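N-isopropylammelide isopropylaminohydrolase (PDB 6NBO) belongs to the amidohydrolase family, metal-dependent enzymes built on a TIM-barrel domain, and holds zinc ions at two adjoining metal sites. Local coordinates at residues P361-M373 with R382-I394. Residues are numbered along the deposited sequence; the frame is centred on the assembly and turned at random.
Sequences PGARADVVLVDAM and RPVRRLVVSSGKI. With EDO (1,2-ethanediol), chain L.
Strands 367-370 and 387-390, joined through helix 375-381, form an antiparallel pair in the C-terminal part of the amidohydrolase fold, where strand 367-370 lies between strand 56-66 and strand 387-390. Val367 and Val389 face each other as a hydrogen-bonded pair: Val367 N gives to Val389 O at 2.9 Å, and Val389 N returns a straighter bond to Val367 O. Leu369 N then reaches Leu387 O, and Leu369 O takes Arg386 N at a more bent 132°. On the face that carries Val367 and Val389, the Leu369 and Leu387 side chains run side by side, CD1 against CD2 at 3.9 Å.

On the other face, Val368 CG1 meets Arg385 CD at 3.4 Å. Bends at chi2 and chi3 fold Arg385 back on its own segment, where NE (2.9 Å) and NH2 grip Pro383 O side-on, in the guanidinium plane; its NH1 goes on to Asp317. Beyond it, the ring of Pro383 packs its CG on Val370 CB (3.6 Å).

At the far end the type I' turn from Ser390 to Lys393 presents two N-H groups. Ser391 N points almost straight (176°) at Asp366 OD1, 2.8 Å away, while Gly392 N gives its hydrogen to Ala365 O. With Thr121 holding OD2, the buried Asp366 carboxylate is gripped through both oxygens, which ties the turn of the 387-390/393-397 hairpin to the residues just before strand 367-370 and probably helps stabilise its charge.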
# COMPACT_ATOMS: atom_id res chain seq x y z
N PRO A 361 -22.63 -0.05 6.16
CA PRO A 361 -22.95 -1.33 6.81
C PRO A 361 -22.43 -2.51 6.01
O PRO A 361 -22.50 -2.54 4.78
CB PRO A 361 -24.48 -1.32 6.87
CG PRO A 361 -24.84 0.11 6.92
CD PRO A 361 -23.82 0.81 6.05
N GLY A 362 -21.91 -3.50 6.72
CA GLY A 362 -21.32 -4.67 6.11
C GLY A 362 -19.82 -4.58 5.92
O GLY A 362 -19.16 -5.61 5.78
N ALA A 363 -19.27 -3.37 5.93
CA ALA A 363 -17.83 -3.21 5.81
C ALA A 363 -17.16 -3.64 7.10
O ALA A 363 -17.76 -3.64 8.18
CB ALA A 363 -17.47 -1.75 5.51
N ARG A 364 -15.89 -4.04 6.98
CA ARG A 364 -15.07 -4.25 8.16
C ARG A 364 -15.00 -2.97 8.97
O ARG A 364 -14.80 -1.88 8.43
CB ARG A 364 -13.66 -4.70 7.77
CG ARG A 364 -12.79 -5.09 8.98
CD ARG A 364 -11.36 -5.47 8.56
NE ARG A 364 -11.37 -6.60 7.64
CZ ARG A 364 -10.36 -6.91 6.81
NH1 ARG A 364 -9.25 -6.19 6.81
NH2 ARG A 364 -10.48 -7.94 5.99
N ALA A 365 -15.18 -3.09 10.29
CA ALA A 365 -15.30 -1.93 11.16
C ALA A 365 -13.91 -1.37 11.49
O ALA A 365 -13.40 -1.48 12.61
CB ALA A 365 -16.06 -2.31 12.43
N ASP A 366 -13.30 -0.75 10.47
CA ASP A 366 -12.08 0.04 10.62
C ASP A 366 -12.48 1.51 10.57
O ASP A 366 -12.98 1.98 9.54
CB ASP A 366 -11.06 -0.27 9.53
CG ASP A 366 -10.56 -1.72 9.55
OD1 ASP A 366 -10.93 -2.48 10.47
OD2 ASP A 366 -9.80 -2.10 8.63
N VAL A 367 -12.27 2.23 11.66
CA VAL A 367 -12.73 3.61 11.78
C VAL A 367 -11.63 4.44 12.43
O VAL A 367 -11.07 4.04 13.45
CB VAL A 367 -14.04 3.73 12.59
CG1 VAL A 367 -14.52 5.18 12.59
CG2 VAL A 367 -15.13 2.82 12.02
N VAL A 368 -11.34 5.59 11.83
CA VAL A 368 -10.28 6.49 12.29
C VAL A 368 -10.92 7.85 12.48
O VAL A 368 -11.48 8.41 11.54
CB VAL A 368 -9.13 6.55 11.27
CG1 VAL A 368 -8.01 7.51 11.73
CG2 VAL A 368 -8.58 5.15 11.03
N LEU A 369 -10.87 8.38 13.71
CA LEU A 369 -11.44 9.69 14.01
C LEU A 369 -10.33 10.73 14.04
O LEU A 369 -9.29 10.50 14.66
CB LEU A 369 -12.18 9.69 15.35
CG LEU A 369 -13.32 8.69 15.51
CD1 LEU A 369 -14.08 9.01 16.80
CD2 LEU A 369 -14.23 8.71 14.29
N VAL A 370 -10.56 11.88 13.38
CA VAL A 370 -9.63 13.00 13.41
C VAL A 370 -10.39 14.30 13.60
O VAL A 370 -11.49 14.48 13.07
CB VAL A 370 -8.76 13.08 12.12
CG1 VAL A 370 -7.81 11.93 12.07
CG2 VAL A 370 -9.62 13.15 10.87
N ASP A 371 -9.79 15.22 14.37
CA ASP A 371 -10.36 16.56 14.57
C ASP A 371 -9.94 17.42 13.39
O ASP A 371 -8.84 17.99 13.39
CB ASP A 371 -9.91 17.16 15.90
CG ASP A 371 -10.40 18.61 16.10
OD1 ASP A 371 -11.30 19.05 15.35
OD2 ASP A 371 -9.89 19.31 17.01
N ALA A 372 -10.80 17.52 12.39
CA ALA A 372 -10.59 18.37 11.23
C ALA A 372 -11.95 18.82 10.72
O ALA A 372 -12.93 18.09 10.82
CB ALA A 372 -9.82 17.64 10.11
N MET A 373 -11.99 20.04 10.18
CA MET A 373 -13.25 20.56 9.67
C MET A 373 -13.61 19.92 8.34
O MET A 373 -14.79 19.68 8.06
CB MET A 373 -13.17 22.08 9.53
N ARG A 382 -2.84 16.71 8.90
CA ARG A 382 -2.51 15.41 9.47
C ARG A 382 -2.78 15.35 10.98
O ARG A 382 -1.90 14.99 11.76
CB ARG A 382 -1.05 15.07 9.18
CG ARG A 382 -0.73 14.94 7.67
CD ARG A 382 0.69 15.42 7.36
NE ARG A 382 0.82 16.88 7.38
CZ ARG A 382 1.98 17.51 7.54
NH1 ARG A 382 3.09 16.81 7.72
NH2 ARG A 382 2.03 18.84 7.54
N PRO A 383 -3.98 15.71 11.42
CA PRO A 383 -4.26 15.69 12.86
C PRO A 383 -4.05 14.30 13.44
O PRO A 383 -4.21 13.29 12.76
CB PRO A 383 -5.73 16.12 12.95
CG PRO A 383 -6.32 15.75 11.65
CD PRO A 383 -5.21 15.93 10.62
N VAL A 384 -3.68 14.26 14.73
CA VAL A 384 -3.47 12.99 15.40
C VAL A 384 -4.72 12.14 15.27
O VAL A 384 -5.84 12.66 15.24
CB VAL A 384 -3.10 13.22 16.88
CG1 VAL A 384 -4.27 13.84 17.63
CG2 VAL A 384 -2.68 11.93 17.55
N ARG A 385 -4.55 10.82 15.12
CA ARG A 385 -5.71 9.94 15.13
C ARG A 385 -6.25 9.88 16.55
O ARG A 385 -5.65 9.25 17.43
CB ARG A 385 -5.37 8.54 14.62
CG ARG A 385 -4.59 8.47 13.33
CD ARG A 385 -5.15 9.35 12.22
NE ARG A 385 -4.34 10.54 11.98
CZ ARG A 385 -3.31 10.59 11.14
NH1 ARG A 385 -2.94 9.51 10.46
NH2 ARG A 385 -2.64 11.72 10.99
N ARG A 386 -7.37 10.55 16.80
CA ARG A 386 -7.94 10.54 18.14
C ARG A 386 -8.36 9.14 18.55
O ARG A 386 -8.18 8.74 19.72
CB ARG A 386 -9.13 11.49 18.21
CG ARG A 386 -9.68 11.57 19.63
CD ARG A 386 -11.11 12.01 19.63
NE ARG A 386 -11.24 13.39 19.19
CZ ARG A 386 -12.39 13.94 18.84
NH1 ARG A 386 -13.50 13.21 18.88
NH2 ARG A 386 -12.43 15.20 18.45
N LEU A 387 -8.89 8.37 17.62
CA LEU A 387 -9.38 7.01 17.87
C LEU A 387 -9.09 6.17 16.64
O LEU A 387 -9.30 6.62 15.51
CB LEU A 387 -10.89 6.99 18.14
CG LEU A 387 -11.49 5.61 18.42
CD1 LEU A 387 -10.97 5.07 19.75
CD2 LEU A 387 -13.01 5.67 18.44
N VAL A 388 -8.58 4.96 16.85
CA VAL A 388 -8.47 3.97 15.78
C VAL A 388 -9.22 2.74 16.24
O VAL A 388 -8.96 2.21 17.33
CB VAL A 388 -7.01 3.64 15.42
CG1 VAL A 388 -6.97 2.65 14.26
CG2 VAL A 388 -6.23 4.91 15.05
N VAL A 389 -10.18 2.31 15.43
CA VAL A 389 -10.90 1.06 15.61
C VAL A 389 -10.50 0.14 14.47
O VAL A 389 -10.49 0.56 13.31
CB VAL A 389 -12.42 1.28 15.62
CG1 VAL A 389 -13.15 -0.05 15.78
CG2 VAL A 389 -12.80 2.26 16.71
N SER A 390 -10.16 -1.09 14.79
CA SER A 390 -9.76 -2.04 13.76
C SER A 390 -10.51 -3.34 13.99
O SER A 390 -10.45 -3.90 15.08
CB SER A 390 -8.25 -2.26 13.77
OG SER A 390 -7.89 -3.18 12.77
N SER A 391 -11.21 -3.80 12.95
CA SER A 391 -12.05 -4.99 13.05
C SER A 391 -12.98 -4.90 14.26
O SER A 391 -13.19 -5.88 14.98
CB SER A 391 -11.22 -6.27 13.09
OG SER A 391 -10.69 -6.54 11.81
N GLY A 392 -13.52 -3.70 14.49
CA GLY A 392 -14.49 -3.50 15.55
C GLY A 392 -13.91 -3.34 16.94
O GLY A 392 -14.68 -3.20 17.89
N LYS A 393 -12.59 -3.36 17.09
CA LYS A 393 -11.95 -3.24 18.39
C LYS A 393 -11.17 -1.94 18.46
O LYS A 393 -10.47 -1.58 17.52
CB LYS A 393 -11.01 -4.42 18.64
CG LYS A 393 -11.73 -5.76 18.69
CD LYS A 393 -10.78 -6.86 19.09
CE LYS A 393 -11.48 -8.21 19.09
NZ LYS A 393 -11.84 -8.63 17.71
N ILE A 394 -11.28 -1.24 19.59
CA ILE A 394 -10.49 -0.04 19.81
C ILE A 394 -9.03 -0.44 20.01
O ILE A 394 -8.70 -1.18 20.94
CB ILE A 394 -11.01 0.75 21.01
CG1 ILE A 394 -12.41 1.30 20.73
CG2 ILE A 394 -10.05 1.85 21.37
CD1 ILE A 394 -13.14 1.84 21.93
C1 EDO L . -13.32 -9.55 6.02
O1 EDO L . -13.28 -9.33 4.60
C2 EDO L . -13.94 -8.34 6.71
O2 EDO L . -13.75 -8.44 8.12
O HOH W 1 -7.37 14.75 15.85